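Local coordinates for protein glycerophosphodiester phosphodiesterase (Parabacteroides distasonis, PDB 3NO3) that belongs to the glycerophosphodiester phosphodiesterase family, adopts a TIM-barrel fold and carries a bound magnesium ion, at residues R11-T16 with L225-Q230. Residues are numbered along the deposited sequence; the frame is centred on the assembly and turned at random.
Sequences RGYWKT and LPEETQ
With CG of Tyr13 set opposite its own backbone N (chi1 -171°) and CG of Glu227 opposite its carbonyl carbon (chi1 -64°), the two side chains cross at about a right angle where the phenol oxygen meets the carboxylate, and a short hydrogen bond of 2.5 Å runs from Tyr13 OH to Glu227 OE1. The acceptor uses the lone pair directed away from its sister oxygen, and OE1 lies at the edge of the ring, near its plane. The carboxylate is turned 74° from that plane. Pro226 CG stands over one face, 4.1 Å from the centroid of the Tyr13 ring in a CH-pi contact, and Thr16 CB lies over the other, offset toward the rim; this sandwich probably restrains the ring's rotation, while the hydrogen bond fixes its hydroxyl end. It is a compact example of an aromatic ring gripped by two successive residues of a helix's first turn, one by packing, the other by a hydrogen bond. A water adds weak bonds, giving one to Tyr13 OH and accepting one from Glu227 N. Farther out, the bent chain of Lys15 lays its CE 3.8 Å from CD2 of Leu225, the N-cap residue. The contact thus ties the loop following strand 6-9 to the start of helix 226-236, whose Pro226 also packs on Val7 of that strand; strands 6-9 and 220-223, leading into the two segments, pair in parallel within the barrel.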
loop_
_atom_site.group_PDB
_atom_site.type_symbol
_atom_site.label_atom_id
_atom_site.label_comp_id
_atom_site.label_asym_id
_atom_site.label_seq_id
_atom_site.Cartn_x
_atom_site.Cartn_y
_atom_site.Cartn_z
ATOM N N ARG A 11 -2.132 6.269 1.556
ATOM C CA ARG A 11 -3.609 6.503 1.687
ATOM C C ARG A 11 -4.169 7.410 0.576
ATOM O O ARG A 11 -5.190 8.058 0.760
ATOM C CB ARG A 11 -3.979 7.021 3.088
ATOM C CG ARG A 11 -3.473 6.065 4.186
ATOM C CD ARG A 11 -3.697 6.514 5.591
ATOM N NE ARG A 11 -2.950 5.648 6.509
ATOM C CZ ARG A 11 -2.905 5.793 7.846
ATOM N NH1 ARG A 11 -3.594 6.727 8.484
ATOM N NH2 ARG A 11 -2.190 4.960 8.556
ATOM N N GLY A 12 -3.471 7.453 -0.554
ATOM C CA GLY A 12 -3.718 8.401 -1.624
ATOM C C GLY A 12 -3.247 9.782 -1.285
ATOM O O GLY A 12 -2.695 10.022 -0.208
ATOM N N TYR A 13 -3.452 10.716 -2.210
ATOM C CA TYR A 13 -3.052 12.082 -1.909
ATOM C C TYR A 13 -4.176 12.721 -1.109
ATOM O O TYR A 13 -5.120 13.274 -1.669
ATOM C CB TYR A 13 -2.705 12.900 -3.148
ATOM C CG TYR A 13 -2.074 14.269 -2.915
ATOM C CD1 TYR A 13 -1.512 14.659 -1.688
ATOM C CD2 TYR A 13 -1.977 15.170 -3.966
ATOM C CE1 TYR A 13 -0.915 15.886 -1.519
ATOM C CE2 TYR A 13 -1.360 16.410 -3.800
ATOM C CZ TYR A 13 -0.828 16.757 -2.569
ATOM O OH TYR A 13 -0.209 17.972 -2.403
ATOM N N TRP A 14 -4.033 12.626 0.216
ATOM C CA TRP A 14 -5.033 13.077 1.158
ATOM C C TRP A 14 -4.758 14.432 1.788
ATOM O O TRP A 14 -5.709 15.063 2.218
ATOM C CB TRP A 14 -5.314 12.032 2.226
ATOM C CG TRP A 14 -4.199 11.757 3.145
ATOM C CD1 TRP A 14 -3.226 10.839 2.965
ATOM C CD2 TRP A 14 -3.950 12.368 4.415
ATOM N NE1 TRP A 14 -2.357 10.862 4.001
ATOM C CE2 TRP A 14 -2.777 11.783 4.926
ATOM C CE3 TRP A 14 -4.599 13.349 5.168
ATOM C CZ2 TRP A 14 -2.209 12.159 6.149
ATOM C CZ3 TRP A 14 -4.039 13.720 6.406
ATOM C CH2 TRP A 14 -2.854 13.133 6.874
ATOM N N LYS A 15 -3.501 14.895 1.817
ATOM C CA LYS A 15 -3.133 16.196 2.385
ATOM C C LYS A 15 -3.265 17.305 1.342
ATOM O O LYS A 15 -2.302 17.992 0.962
ATOM C CB LYS A 15 -1.727 16.143 3.000
ATOM C CG LYS A 15 -1.702 15.379 4.355
ATOM C CD LYS A 15 -0.356 15.523 5.076
ATOM C CE LYS A 15 -0.123 16.931 5.714
ATOM N NZ LYS A 15 -1.064 17.175 6.825
ATOM N N THR A 16 -4.491 17.467 0.872
ATOM C CA THR A 16 -4.826 18.404 -0.177
ATOM C C THR A 16 -6.333 18.717 -0.071
ATOM O O THR A 16 -7.116 17.878 0.419
ATOM C CB THR A 16 -4.409 17.871 -1.580
ATOM O OG1 THR A 16 -4.504 18.939 -2.530
ATOM C CG2 THR A 16 -5.268 16.654 -2.066
ATOM N N LEU A 225 3.327 13.370 2.039
ATOM C CA LEU A 225 3.637 14.623 1.312
ATOM C C LEU A 225 4.255 14.282 -0.051
ATOM O O LEU A 225 5.415 14.596 -0.296
ATOM C CB LEU A 225 4.585 15.505 2.156
ATOM C CG LEU A 225 4.035 16.013 3.511
ATOM C CD1 LEU A 225 5.132 16.744 4.354
ATOM C CD2 LEU A 225 2.867 16.957 3.325
ATOM N N PRO A 226 3.468 13.620 -0.944
ATOM C CA PRO A 226 4.041 13.103 -2.208
ATOM C C PRO A 226 4.627 14.185 -3.152
ATOM O O PRO A 226 5.645 13.929 -3.804
ATOM C CB PRO A 226 2.860 12.376 -2.866
ATOM C CG PRO A 226 1.656 12.934 -2.239
ATOM C CD PRO A 226 2.052 13.246 -0.826
ATOM N N GLU A 227 4.000 15.346 -3.223
ATOM C CA GLU A 227 4.520 16.446 -4.050
ATOM C C GLU A 227 5.892 16.973 -3.576
ATOM O O GLU A 227 6.722 17.325 -4.439
ATOM C CB GLU A 227 3.519 17.604 -4.170
ATOM C CG GLU A 227 2.227 17.239 -4.879
ATOM C CD GLU A 227 1.433 18.449 -5.360
ATOM O OE1 GLU A 227 0.570 18.952 -4.615
ATOM O OE2 GLU A 227 1.632 18.859 -6.515
ATOM N N GLU A 228 6.144 16.998 -2.257
ATOM C CA GLU A 228 7.494 17.363 -1.773
ATOM C C GLU A 228 8.526 16.339 -2.264
ATOM O O GLU A 228 9.606 16.725 -2.729
ATOM C CB GLU A 228 7.543 17.530 -0.244
ATOM C CG GLU A 228 8.972 17.709 0.416
ATOM C CD GLU A 228 9.624 19.072 0.237
ATOM O OE1 GLU A 228 10.569 19.199 -0.584
ATOM O OE2 GLU A 228 9.237 20.007 0.960
ATOM N N THR A 229 8.217 15.042 -2.185
ATOM C CA THR A 229 9.151 14.020 -2.691
ATOM C C THR A 229 9.429 14.151 -4.194
ATOM O O THR A 229 10.593 14.012 -4.645
ATOM C CB THR A 229 8.656 12.581 -2.405
ATOM O OG1 THR A 229 8.137 12.529 -1.077
ATOM C CG2 THR A 229 9.801 11.567 -2.532
ATOM N N GLN A 230 8.384 14.442 -4.968
ATOM C CA GLN A 230 8.533 14.682 -6.407
ATOM C C GLN A 230 9.428 15.888 -6.702
ATOM O O GLN A 230 10.274 15.829 -7.606
ATOM C CB GLN A 230 7.164 14.886 -7.078
ATOM C CG GLN A 230 6.263 13.600 -7.173
ATOM C CD GLN A 230 4.851 13.901 -7.640
ATOM O OE1 GLN A 230 4.258 14.917 -7.248
ATOM N NE2 GLN A 230 4.309 13.036 -8.486
HETATM O O HOH W 1 2.525 16.820 -0.954
#